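Local coordinates for invasion-associated protein B (Bartonella henselae, PDB 3DTD) that is of unknown molecular function but probably takes part in the invasion of host cells by the bacterium, at residues W32-G37 with N160-L165; R49-D54 with F149-G154; V58-S63 with G74-P79; K86-Q91 with L133-A138. All coordinates share one frame; numbering follows the deposited sequence.

Contact 1. Residues W32-G37 with N160-L165; sequences WSINCG and NRLIAL
The guanidinium group of Arg161, whose aliphatic stem lies against Ile34, carries Leu165 CD2 on one face, 3.8 Å above the plane and displaced toward its rim. Arg161 NE makes a salt bridge with Glu27, in the short strand 27-29 next to strand 32-39, so the charged end is tied to the sheet while the stem stays in apolar company. Arg161 CB and CG both rest on the tip of Ile34, with CD1 of Ile34 3.7 Å from CG of Arg161. Here is a clear case of a helix laid along a β-sheet: helix 155-168 runs close to parallel with strand 32-39, the axes of the two short segments diverging by 17° and approaching to 10.3 Å. Alternate strand residues, Ile34 and Cys36, turn toward the helix. Ile34 has CG1 anti to its carbonyl carbon (chi1 -69°), and this extends CD1 between Arg161 and Leu162, whose CD1 is 3.9 Å from Ile34 CD1. The other branch, Ile34 CG2, passes Leu165 CD1 running the opposite way, 4.1 Å off. Leu165 CD1 also reaches Cys36 SG at 3.9 Å, and that sulfur is held by its disulfide to Cys45 in strand 42-52.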
loop_
_atom_site.group_PDB
_atom_site.type_symbol
_atom_site.label_atom_id
_atom_site.label_comp_id
_atom_site.label_asym_id
_atom_site.label_seq_id
_atom_site.Cartn_x
_atom_site.Cartn_y
_atom_site.Cartn_z
ATOM N N TRP C 32 -1.025 -7.639 -37.269
ATOM C CA TRP C 32 -2.166 -8.472 -36.898
ATOM C C TRP C 32 -1.767 -9.686 -36.071
ATOM O O TRP C 32 -0.689 -10.251 -36.261
ATOM C CB TRP C 32 -2.962 -8.873 -38.143
ATOM C CG TRP C 32 -3.819 -7.762 -38.630
ATOM C CD1 TRP C 32 -3.420 -6.671 -39.346
ATOM C CD2 TRP C 32 -5.228 -7.606 -38.408
ATOM N NE1 TRP C 32 -4.492 -5.846 -39.590
ATOM C CE2 TRP C 32 -5.616 -6.397 -39.027
ATOM C CE3 TRP C 32 -6.201 -8.371 -37.746
ATOM C CZ2 TRP C 32 -6.937 -5.937 -39.011
ATOM C CZ3 TRP C 32 -7.513 -7.915 -37.731
ATOM C CH2 TRP C 32 -7.868 -6.707 -38.360
ATOM N N SER C 33 -2.643 -10.058 -35.140
ATOM C CA SER C 33 -2.417 -11.196 -34.247
ATOM C C SER C 33 -3.446 -12.306 -34.458
ATOM O O SER C 33 -4.578 -12.044 -34.856
ATOM C CB SER C 33 -2.437 -10.748 -32.784
ATOM O OG SER C 33 -1.442 -9.773 -32.523
ATOM N N ILE C 34 -3.034 -13.545 -34.189
ATOM C CA ILE C 34 -3.920 -14.706 -34.266
ATOM C C ILE C 34 -3.870 -15.533 -32.979
ATOM O O ILE C 34 -2.794 -15.918 -32.510
ATOM C CB ILE C 34 -3.618 -15.606 -35.506
ATOM C CG1 ILE C 34 -3.997 -14.877 -36.795
ATOM C CG2 ILE C 34 -4.381 -16.940 -35.438
ATOM C CD1 ILE C 34 -3.512 -15.551 -38.035
ATOM N N ASN C 35 -5.049 -15.781 -32.412
ATOM C CA ASN C 35 -5.203 -16.665 -31.267
ATOM C C ASN C 35 -6.274 -17.709 -31.538
ATOM O O ASN C 35 -7.301 -17.412 -32.143
ATOM C CB ASN C 35 -5.539 -15.865 -30.008
ATOM C CG ASN C 35 -4.342 -15.114 -29.457
ATOM O OD1 ASN C 35 -4.178 -13.920 -29.699
ATOM N ND2 ASN C 35 -3.493 -15.819 -28.715
ATOM N N CYS C 36 -6.017 -18.938 -31.108
ATOM C CA CYS C 36 -6.984 -20.015 -31.254
ATOM C C CYS C 36 -7.468 -20.508 -29.900
ATOM O O CYS C 36 -6.707 -20.565 -28.941
ATOM C CB CYS C 36 -6.395 -21.173 -32.062
ATOM S SG CYS C 36 -5.856 -20.724 -33.733
ATOM N N GLY C 37 -8.747 -20.851 -29.837
ATOM C CA GLY C 37 -9.340 -21.438 -28.645
ATOM C C GLY C 37 -10.397 -22.449 -29.035
ATOM O O GLY C 37 -10.942 -22.387 -30.134
ATOM N N ASN C 160 -4.636 -15.619 -44.632
ATOM C CA ASN C 160 -4.083 -16.842 -45.222
ATOM C C ASN C 160 -3.804 -17.939 -44.201
ATOM O O ASN C 160 -4.017 -19.120 -44.477
ATOM C CB ASN C 160 -2.792 -16.536 -45.987
ATOM C CG ASN C 160 -3.040 -15.782 -47.275
ATOM O OD1 ASN C 160 -4.175 -15.638 -47.709
ATOM N ND2 ASN C 160 -1.972 -15.292 -47.891
ATOM N N ARG C 161 -3.314 -17.530 -43.032
ATOM C CA ARG C 161 -3.101 -18.421 -41.898
ATOM C C ARG C 161 -4.426 -18.934 -41.326
ATOM O O ARG C 161 -4.530 -20.106 -40.965
ATOM C CB ARG C 161 -2.262 -17.714 -40.826
ATOM C CG ARG C 161 -1.953 -18.535 -39.576
ATOM C CD ARG C 161 -1.204 -19.810 -39.879
ATOM N NE ARG C 161 -0.866 -20.520 -38.653
ATOM C CZ ARG C 161 -0.644 -21.827 -38.573
ATOM N NH1 ARG C 161 -0.729 -22.590 -39.657
ATOM N NH2 ARG C 161 -0.346 -22.369 -37.403
ATOM N N LEU C 162 -5.429 -18.059 -41.272
ATOM C CA LEU C 162 -6.781 -18.425 -40.854
ATOM C C LEU C 162 -7.436 -19.450 -41.783
ATOM O O LEU C 162 -8.164 -20.332 -41.321
ATOM C CB LEU C 162 -7.659 -17.173 -40.724
ATOM C CG LEU C 162 -8.221 -16.808 -39.345
ATOM C CD1 LEU C 162 -7.176 -16.739 -38.249
ATOM C CD2 LEU C 162 -9.009 -15.521 -39.427
ATOM N N ILE C 163 -7.165 -19.322 -43.083
ATOM C CA ILE C 163 -7.616 -20.284 -44.095
ATOM C C ILE C 163 -6.932 -21.635 -43.882
ATOM O O ILE C 163 -7.582 -22.678 -43.914
ATOM C CB ILE C 163 -7.387 -19.743 -45.540
ATOM C CG1 ILE C 163 -8.268 -18.512 -45.796
ATOM C CG2 ILE C 163 -7.694 -20.808 -46.594
ATOM C CD1 ILE C 163 -7.783 -17.597 -46.901
ATOM N N ALA C 164 -5.625 -21.589 -43.632
ATOM C CA ALA C 164 -4.808 -22.772 -43.361
ATOM C C ALA C 164 -5.180 -23.505 -42.068
ATOM O O ALA C 164 -5.067 -24.729 -41.996
ATOM C CB ALA C 164 -3.328 -22.396 -43.348
ATOM N N LEU C 165 -5.619 -22.757 -41.056
ATOM C CA LEU C 165 -6.046 -23.344 -39.784
ATOM C C LEU C 165 -7.421 -24.017 -39.870
ATOM O O LEU C 165 -7.729 -24.902 -39.069
ATOM C CB LEU C 165 -6.016 -22.304 -38.659
ATOM C CG LEU C 165 -4.642 -21.925 -38.096
ATOM C CD1 LEU C 165 -4.677 -20.554 -37.436
ATOM C CD2 LEU C 165 -4.108 -22.984 -37.132
#

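Contact 2. Residues R49-D54 with F149-G154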
loop_
_atom_site.group_PDB
_atom_site.type_symbol
_atom_site.label_atom_id
_atom_site.label_comp_id
_atom_site.label_asym_id
_atom_site.label_seq_id
_atom_site.Cartn_x
_atom_site.Cartn_y
_atom_site.Cartn_z
ATOM N N ARG C 49 -6.627 -7.054 -33.914
ATOM C CA ARG C 49 -5.793 -5.859 -33.945
ATOM C C ARG C 49 -6.375 -4.790 -33.006
ATOM O O ARG C 49 -7.575 -4.517 -33.039
ATOM C CB ARG C 49 -5.720 -5.322 -35.382
ATOM C CG ARG C 49 -5.168 -3.910 -35.532
ATOM C CD ARG C 49 -3.676 -3.929 -35.783
ATOM N NE ARG C 49 -3.046 -2.646 -35.481
ATOM C CZ ARG C 49 -1.943 -2.495 -34.754
ATOM N NH1 ARG C 49 -1.304 -3.545 -34.250
ATOM N NH2 ARG C 49 -1.469 -1.280 -34.548
ATOM N N GLN C 50 -5.559 -4.189 -32.178
ATOM C CA GLN C 50 -6.000 -3.021 -31.498
ATOM C C GLN C 50 -5.167 -1.831 -31.788
ATOM O O GLN C 50 -4.038 -1.948 -32.099
ATOM C CB GLN C 50 -6.191 -3.269 -30.021
ATOM C CG GLN C 50 -4.985 -3.522 -29.287
ATOM C CD GLN C 50 -5.247 -4.096 -27.952
ATOM O OE1 GLN C 50 -4.357 -4.237 -27.173
ATOM N NE2 GLN C 50 -6.468 -4.433 -27.684
ATOM N N GLU C 51 -5.778 -0.676 -31.726
ATOM C CA GLU C 51 -5.099 0.594 -31.927
ATOM C C GLU C 51 -5.105 1.415 -30.640
ATOM O O GLU C 51 -6.106 1.466 -29.924
ATOM C CB GLU C 51 -5.723 1.389 -33.077
ATOM C CG GLU C 51 -5.920 0.619 -34.391
ATOM C CD GLU C 51 -4.622 0.306 -35.146
ATOM O OE1 GLU C 51 -3.541 0.828 -34.787
ATOM O OE2 GLU C 51 -4.691 -0.471 -36.120
ATOM N N VAL C 52 -3.974 2.050 -30.353
ATOM C CA VAL C 52 -3.798 2.826 -29.128
ATOM C C VAL C 52 -3.481 4.291 -29.434
ATOM O O VAL C 52 -3.078 4.625 -30.550
ATOM C CB VAL C 52 -2.702 2.217 -28.186
ATOM C CG1 VAL C 52 -3.022 0.766 -27.835
ATOM C CG2 VAL C 52 -1.306 2.328 -28.797
ATOM N N ASN C 53 -3.681 5.160 -28.443
ATOM C CA ASN C 53 -3.262 6.555 -28.544
ATOM C C ASN C 53 -1.846 6.769 -28.000
ATOM O O ASN C 53 -1.142 5.796 -27.710
ATOM C CB ASN C 53 -4.283 7.500 -27.890
ATOM C CG ASN C 53 -4.536 7.197 -26.412
ATOM O OD1 ASN C 53 -3.767 6.502 -25.745
ATOM N ND2 ASN C 53 -5.625 7.740 -25.894
ATOM N N ASP C 54 -1.437 8.031 -27.861
ATOM C CA ASP C 54 -0.105 8.369 -27.337
ATOM C C ASP C 54 0.074 8.063 -25.840
ATOM O O ASP C 54 1.204 7.969 -25.351
ATOM C CB ASP C 54 0.279 9.825 -27.662
ATOM C CG ASP C 54 -0.858 10.812 -27.427
ATOM O OD1 ASP C 54 -1.705 10.586 -26.533
ATOM O OD2 ASP C 54 -0.892 11.834 -28.143
ATOM N N PHE C 149 -9.015 4.723 -37.482
ATOM C CA PHE C 149 -8.726 3.723 -38.506
ATOM C C PHE C 149 -8.220 2.432 -37.880
ATOM O O PHE C 149 -7.848 2.401 -36.705
ATOM C CB PHE C 149 -7.697 4.244 -39.536
ATOM C CG PHE C 149 -6.475 4.863 -38.914
ATOM C CD1 PHE C 149 -5.404 4.071 -38.501
ATOM C CD2 PHE C 149 -6.397 6.241 -38.734
ATOM C CE1 PHE C 149 -4.291 4.640 -37.916
ATOM C CE2 PHE C 149 -5.286 6.818 -38.146
ATOM C CZ PHE C 149 -4.239 6.019 -37.735
ATOM N N VAL C 150 -8.220 1.367 -38.677
ATOM C CA VAL C 150 -7.521 0.133 -38.344
ATOM C C VAL C 150 -6.439 -0.068 -39.412
ATOM O O VAL C 150 -6.727 -0.014 -40.604
ATOM C CB VAL C 150 -8.487 -1.088 -38.282
ATOM C CG1 VAL C 150 -7.734 -2.370 -37.969
ATOM C CG2 VAL C 150 -9.572 -0.865 -37.236
ATOM N N GLN C 151 -5.194 -0.259 -38.979
ATOM C CA GLN C 151 -4.083 -0.477 -39.902
ATOM C C GLN C 151 -4.124 -1.906 -40.430
ATOM O O GLN C 151 -4.321 -2.851 -39.664
ATOM C CB GLN C 151 -2.749 -0.194 -39.219
ATOM C CG GLN C 151 -2.575 1.232 -38.738
ATOM C CD GLN C 151 -1.242 1.453 -38.057
ATOM O OE1 GLN C 151 -0.234 1.711 -38.712
ATOM N NE2 GLN C 151 -1.230 1.360 -36.730
ATOM N N LEU C 152 -3.937 -2.053 -41.740
ATOM C CA LEU C 152 -4.143 -3.334 -42.418
ATOM C C LEU C 152 -2.863 -4.095 -42.781
ATOM O O LEU C 152 -2.927 -5.114 -43.464
ATOM C CB LEU C 152 -5.019 -3.141 -43.667
ATOM C CG LEU C 152 -6.431 -2.577 -43.470
ATOM C CD1 LEU C 152 -7.046 -2.223 -44.819
ATOM C CD2 LEU C 152 -7.336 -3.538 -42.685
ATOM N N ASN C 153 -1.709 -3.607 -42.330
ATOM C CA ASN C 153 -0.437 -4.291 -42.579
ATOM C C ASN C 153 -0.393 -5.663 -41.907
ATOM O O ASN C 153 -0.393 -5.768 -40.679
ATOM C CB ASN C 153 0.760 -3.440 -42.144
ATOM C CG ASN C 153 2.093 -4.085 -42.498
ATOM O OD1 ASN C 153 2.724 -4.731 -41.664
ATOM N ND2 ASN C 153 2.511 -3.931 -43.747
ATOM N N GLY C 154 -0.391 -6.705 -42.731
ATOM C CA GLY C 154 -0.390 -8.074 -42.247
ATOM C C GLY C 154 -1.738 -8.770 -42.321
ATOM O O GLY C 154 -1.837 -9.938 -41.952
#
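Glu51 meets Gln151 because its CG stands anti to the carbonyl carbon and a bend at the next torsion (chi2 -71°) turns the carboxylate to the backbone of strand 149-151. Gln151, extended beyond CG, brings its amide to the carboxylate at a slant, the two planes 42° apart. Two bonds follow, from Gln151 N to Glu51 OE2 (2.9 Å), nearly straight, and from Gln151 NE2 to Glu51 OE1 (3.1 Å), the latter on the syn side of the carboxylate. Arg49, bent at its own second torsion, grips the same group side-on, with NE 2.8 Å from Glu51 OE2 and NH2 3.0 Å from Glu51 OE1. Its nitrogens come to the opposite face of the carboxylate from those of Gln151. Lower on the arginine, CG packs on Val150 CG1 at 3.9 Å. The two strands belong to different sheets of a β-sandwich and cross at 121° over these short segments; the polar cluster bridges the two sheets. Gln151 OE1 accepts a bond from Thr28 N of a neighbouring subunit, and Glu51 OE1 also bonds a glycerol. With each carboxylate oxygen taking two N-H donors, one from the guanidinium, the cost of burying the acid is probably well compensated.

Contact 3. Residues V58-S63 with G74-P79; sequences VVVAMS and GNLTVP
Leu76 and Met62, a non-hydrogen-bonded pair in the antiparallel hairpin of strands 58-66 and 72-78, point to the same side of the sheet, and with Val60 they illustrate how a hairpin presents one apolar face to a sandwich interior. Leu76 CG is anti to the backbone N (chi1 174°), which places CD1 between two neighbours: Val60 CG2 and Met62 CE each lie 3.7 Å from Leu76 CD1. The methionine runs extended and then turns at its last torsion (chi3 -75°), so that its methyl meets the leucine obliquely. Beyond them lie Leu131 and Leu133 of the second sheet. The other face holds smaller or polar groups. Ala61 and Thr77, a hydrogen-bonded pair, set CB of Ala61 3.9 Å from CB of Thr77; Ser63 and Asn75 form the next hydrogen-bonded pair on that face, their side chains further apart. At the start of the strand a classic β-bulge has Val59 and Val60 both facing Glu51 of strand 42-52; within it, Val59 CG1 touches Pro79 CG at 3.7 Å, the two side chains meeting at a slant. Four backbone hydrogen bonds hold the register, the shortest from Thr77 N to Ala61 O at 2.7 Å. At Ser63 the carbonyl O takes both Asn75 N, 2.9 Å away, and a CA-H contact from Gly74 CA at 3.3 Å.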
loop_
_atom_site.group_PDB
_atom_site.type_symbol
_atom_site.label_atom_id
_atom_site.label_comp_id
_atom_site.label_asym_id
_atom_site.label_seq_id
_atom_site.Cartn_x
_atom_site.Cartn_y
_atom_site.Cartn_z
ATOM N N VAL C 58 -6.222 1.686 -25.382
ATOM C CA VAL C 58 -6.956 1.189 -26.545
ATOM C C VAL C 58 -8.156 2.077 -26.880
ATOM O O VAL C 58 -9.019 2.314 -26.038
ATOM C CB VAL C 58 -7.412 -0.282 -26.335
ATOM C CG1 VAL C 58 -8.099 -0.836 -27.584
ATOM C CG2 VAL C 58 -6.228 -1.162 -25.957
ATOM N N VAL C 59 -8.186 2.561 -28.118
ATOM C CA VAL C 59 -9.252 3.438 -28.604
ATOM C C VAL C 59 -10.179 2.670 -29.555
ATOM O O VAL C 59 -11.406 2.794 -29.486
ATOM C CB VAL C 59 -8.661 4.697 -29.297
ATOM C CG1 VAL C 59 -9.749 5.648 -29.765
ATOM C CG2 VAL C 59 -7.706 5.422 -28.363
ATOM N N VAL C 60 -9.579 1.866 -30.426
ATOM C CA VAL C 60 -10.321 1.056 -31.384
ATOM C C VAL C 60 -9.712 -0.356 -31.485
ATOM O O VAL C 60 -8.501 -0.517 -31.387
ATOM C CB VAL C 60 -10.498 1.807 -32.762
ATOM C CG1 VAL C 60 -9.183 2.318 -33.289
ATOM C CG2 VAL C 60 -11.186 0.958 -33.807
ATOM N N ALA C 61 -10.568 -1.368 -31.614
ATOM C CA ALA C 61 -10.148 -2.762 -31.724
ATOM C C ALA C 61 -10.979 -3.493 -32.781
ATOM O O ALA C 61 -12.119 -3.126 -33.051
ATOM C CB ALA C 61 -10.256 -3.467 -30.372
ATOM N N MET C 62 -10.392 -4.519 -33.387
ATOM C CA MET C 62 -11.079 -5.316 -34.393
ATOM C C MET C 62 -10.745 -6.784 -34.193
ATOM O O MET C 62 -9.582 -7.133 -34.055
ATOM C CB MET C 62 -10.697 -4.854 -35.807
ATOM C CG MET C 62 -11.291 -5.708 -36.934
ATOM S SD MET C 62 -11.272 -4.942 -38.565
ATOM C CE MET C 62 -12.604 -3.775 -38.347
ATOM N N SER C 63 -11.772 -7.630 -34.158
ATOM C CA SER C 63 -11.597 -9.076 -34.042
ATOM C C SER C 63 -12.436 -9.772 -35.107
ATOM O O SER C 63 -13.602 -9.430 -35.304
ATOM C CB SER C 63 -11.981 -9.563 -32.643
ATOM O OG SER C 63 -11.428 -10.843 -32.377
ATOM N N GLY C 74 -17.071 -10.472 -37.701
ATOM C CA GLY C 74 -16.657 -10.284 -36.317
ATOM C C GLY C 74 -17.125 -8.976 -35.718
ATOM O O GLY C 74 -18.236 -8.519 -35.991
ATOM N N ASN C 75 -16.266 -8.368 -34.905
ATOM C CA ASN C 75 -16.625 -7.158 -34.171
ATOM C C ASN C 75 -15.574 -6.064 -34.195
ATOM O O ASN C 75 -14.374 -6.324 -34.096
ATOM C CB ASN C 75 -16.979 -7.496 -32.717
ATOM C CG ASN C 75 -18.288 -8.257 -32.597
ATOM O OD1 ASN C 75 -19.345 -7.772 -33.009
ATOM N ND2 ASN C 75 -18.223 -9.455 -32.033
ATOM N N LEU C 76 -16.057 -4.834 -34.311
ATOM C CA LEU C 76 -15.245 -3.648 -34.177
ATOM C C LEU C 76 -15.605 -2.975 -32.852
ATOM O O LEU C 76 -16.780 -2.791 -32.550
ATOM C CB LEU C 76 -15.511 -2.713 -35.361
ATOM C CG LEU C 76 -14.892 -1.318 -35.434
ATOM C CD1 LEU C 76 -13.405 -1.389 -35.699
ATOM C CD2 LEU C 76 -15.586 -0.518 -36.520
ATOM N N THR C 77 -14.594 -2.636 -32.058
ATOM C CA THR C 77 -14.799 -1.906 -30.810
ATOM C C THR C 77 -14.412 -0.448 -31.029
ATOM O O THR C 77 -13.293 -0.160 -31.435
ATOM C CB THR C 77 -13.987 -2.511 -29.645
ATOM O OG1 THR C 77 -14.247 -3.918 -29.551
ATOM C CG2 THR C 77 -14.358 -1.850 -28.323
ATOM N N VAL C 78 -15.356 0.459 -30.781
ATOM C CA VAL C 78 -15.152 1.902 -30.968
ATOM C C VAL C 78 -15.261 2.614 -29.604
ATOM O O VAL C 78 -15.723 2.002 -28.639
ATOM C CB VAL C 78 -16.138 2.505 -32.045
ATOM C CG1 VAL C 78 -15.921 1.861 -33.417
ATOM C CG2 VAL C 78 -17.589 2.393 -31.614
ATOM N N PRO C 79 -14.810 3.887 -29.506
ATOM C CA PRO C 79 -14.894 4.603 -28.221
ATOM C C PRO C 79 -16.304 4.865 -27.686
ATOM O O PRO C 79 -17.288 4.737 -28.409
ATOM C CB PRO C 79 -14.218 5.953 -28.519
ATOM C CG PRO C 79 -13.432 5.743 -29.737
ATOM C CD PRO C 79 -14.157 4.718 -30.535
#

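Contact 4. Residues K86-Q91 with L133-A138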
loop_
_atom_site.group_PDB
_atom_site.type_symbol
_atom_site.label_atom_id
_atom_site.label_comp_id
_atom_site.label_asym_id
_atom_site.label_seq_id
_atom_site.Cartn_x
_atom_site.Cartn_y
_atom_site.Cartn_z
ATOM N N LYS C 86 -26.827 7.127 -35.289
ATOM C CA LYS C 86 -26.193 7.381 -36.580
ATOM C C LYS C 86 -25.172 6.279 -36.895
ATOM O O LYS C 86 -24.576 5.713 -35.971
ATOM C CB LYS C 86 -25.558 8.777 -36.593
ATOM C CG LYS C 86 -26.592 9.902 -36.636
ATOM C CD LYS C 86 -25.993 11.229 -37.079
ATOM C CE LYS C 86 -26.051 11.407 -38.592
ATOM N NZ LYS C 86 -27.448 11.617 -39.080
ATOM N N PRO C 87 -24.980 5.955 -38.195
ATOM C CA PRO C 87 -24.185 4.775 -38.549
ATOM C C PRO C 87 -22.670 4.929 -38.399
ATOM O O PRO C 87 -22.153 6.046 -38.284
ATOM C CB PRO C 87 -24.540 4.538 -40.027
ATOM C CG PRO C 87 -25.631 5.505 -40.358
ATOM C CD PRO C 87 -25.480 6.631 -39.403
ATOM N N VAL C 88 -21.982 3.790 -38.380
ATOM C CA VAL C 88 -20.529 3.734 -38.438
ATOM C C VAL C 88 -20.151 3.301 -39.853
ATOM O O VAL C 88 -20.552 2.230 -40.316
ATOM C CB VAL C 88 -19.937 2.761 -37.377
ATOM C CG1 VAL C 88 -18.424 2.606 -37.551
ATOM C CG2 VAL C 88 -20.261 3.240 -35.961
ATOM N N ARG C 89 -19.395 4.156 -40.535
ATOM C CA ARG C 89 -18.994 3.941 -41.920
ATOM C C ARG C 89 -17.579 3.360 -41.985
ATOM O O ARG C 89 -16.655 3.883 -41.366
ATOM C CB ARG C 89 -19.080 5.267 -42.684
ATOM C CG ARG C 89 -18.739 5.208 -44.168
ATOM C CD ARG C 89 -18.828 6.599 -44.776
ATOM N NE ARG C 89 -18.513 6.610 -46.203
ATOM C CZ ARG C 89 -17.328 6.939 -46.712
ATOM N NH1 ARG C 89 -16.323 7.288 -45.914
ATOM N NH2 ARG C 89 -17.145 6.922 -48.027
ATOM N N LEU C 90 -17.433 2.268 -42.731
ATOM C CA LEU C 90 -16.145 1.604 -42.925
ATOM C C LEU C 90 -15.710 1.701 -44.385
ATOM O O LEU C 90 -16.465 1.339 -45.288
ATOM C CB LEU C 90 -16.228 0.132 -42.507
ATOM C CG LEU C 90 -16.126 -0.244 -41.024
ATOM C CD1 LEU C 90 -17.453 -0.084 -40.298
ATOM C CD2 LEU C 90 -15.637 -1.670 -40.894
ATOM N N GLN C 91 -14.491 2.181 -44.609
ATOM C CA GLN C 91 -13.963 2.357 -45.958
ATOM C C GLN C 91 -12.496 1.945 -46.041
ATOM O O GLN C 91 -11.675 2.395 -45.245
ATOM C CB GLN C 91 -14.129 3.814 -46.408
ATOM C CG GLN C 91 -13.760 4.073 -47.866
ATOM C CD GLN C 91 -13.798 5.545 -48.241
ATOM O OE1 GLN C 91 -13.705 6.427 -47.384
ATOM N NE2 GLN C 91 -13.924 5.815 -49.532
ATOM N N LEU C 133 -12.501 4.700 -40.447
ATOM C CA LEU C 133 -13.789 4.720 -39.755
ATOM C C LEU C 133 -14.385 6.127 -39.720
ATOM O O LEU C 133 -13.663 7.111 -39.545
ATOM C CB LEU C 133 -13.664 4.177 -38.329
ATOM C CG LEU C 133 -13.407 2.711 -37.944
ATOM C CD1 LEU C 133 -13.451 1.719 -39.115
ATOM C CD2 LEU C 133 -12.096 2.583 -37.207
ATOM N N ALA C 134 -15.701 6.207 -39.893
ATOM C CA ALA C 134 -16.435 7.471 -39.802
ATOM C C ALA C 134 -17.688 7.300 -38.945
ATOM O O ALA C 134 -18.507 6.411 -39.194
ATOM C CB ALA C 134 -16.799 7.979 -41.193
ATOM N N MET C 135 -17.825 8.150 -37.930
ATOM C CA MET C 135 -18.974 8.094 -37.018
ATOM C C MET C 135 -19.360 9.483 -36.500
ATOM O O MET C 135 -18.706 10.475 -36.822
ATOM C CB MET C 135 -18.720 7.105 -35.866
ATOM C CG MET C 135 -17.488 7.397 -35.019
ATOM S SD MET C 135 -16.820 5.930 -34.204
ATOM C CE MET C 135 -15.868 5.194 -35.524
ATOM N N THR C 136 -20.428 9.543 -35.710
ATOM C CA THR C 136 -20.931 10.799 -35.161
ATOM C C THR C 136 -20.799 10.795 -33.634
ATOM O O THR C 136 -21.145 9.816 -32.976
ATOM C CB THR C 136 -22.412 11.025 -35.568
ATOM O OG1 THR C 136 -22.571 10.767 -36.970
ATOM C CG2 THR C 136 -22.850 12.446 -35.273
ATOM N N ILE C 137 -20.283 11.889 -33.084
ATOM C CA ILE C 137 -20.175 12.063 -31.636
ATOM C C ILE C 137 -21.516 12.529 -31.060
ATOM O O ILE C 137 -22.148 13.436 -31.606
ATOM C CB ILE C 137 -19.047 13.071 -31.274
ATOM C CG1 ILE C 137 -17.721 12.646 -31.920
ATOM C CG2 ILE C 137 -18.879 13.200 -29.757
ATOM C CD1 ILE C 137 -16.612 13.681 -31.827
ATOM N N ALA C 138 -21.954 11.887 -29.977
ATOM C CA ALA C 138 -23.145 12.320 -29.245
ATOM C C ALA C 138 -22.793 13.505 -28.352
ATOM O O ALA C 138 -22.474 13.352 -27.171
ATOM C CB ALA C 138 -23.730 11.187 -28.435
HETATM O O HOH W 1 -22.069 7.523 -35.118
HETATM O O HOH W 2 -21.877 8.620 -38.785
#
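Ala134 O takes an almost straight hydrogen bond of 2.8 Å from Arg89 N (177° at the hydrogen), in the carbonyl plane, with a weaker CA-H contact from Val88 CA at 3.4 Å. In return Ala134 N binds Arg89 O at 2.9 Å, closing the ring of a hydrogen-bonded antiparallel pair. On the Arg89 side the two CB atoms face each other, while the arginine chain, extended from CG to NE, leads away to donate from NH1 to Gln91 OE1. Strands 88-92 and 130-136 are the inner pair of a four-stranded antiparallel sheet, flanked by strands 98-101 and 144-151. Its other face looks into the sandwich: Leu90 and Leu133 lie side by side, pointing the same way, with CG of Leu90 3.8 Å from CD1 of Leu133, and Val88 runs alongside Met135 in like manner. Toward Lys86 the strands part and water takes over from direct pairing. One water accepts from Thr136 N at 2.7 Å and also bonds Lys86 O; a second donates to Pro87 O at 2.6 Å and lies 2.9 Å from Thr136 OG1. Over that hydroxyl passes the lysine chain, bent at its third and fourth torsions (chi3 90°), with Lys86 CD 3.5 Å from Thr136 OG1.

In the fold
From the N terminus, strand 32-39 opens the widest loop, closed only when helix 155-168 returns in contact 1. Inside it, strand 42-52 starts a second loop that ends at strand 144-151 in contact 2, joining the larger sheet to the edge of the smaller. Within that loop lie contacts 3 and 4 in series: the local hairpin 58-63 with 74-79 closes first, in the larger sheet, before 86-91 with 133-138 closes in the smaller one. The four loops thus nest or follow one another, and none cross. Contacts 3 and 4 still meet through the sandwich interior, where Leu76 and Val60 touch Leu133, while Trp32 links contact 1 to contacts 2 and 3.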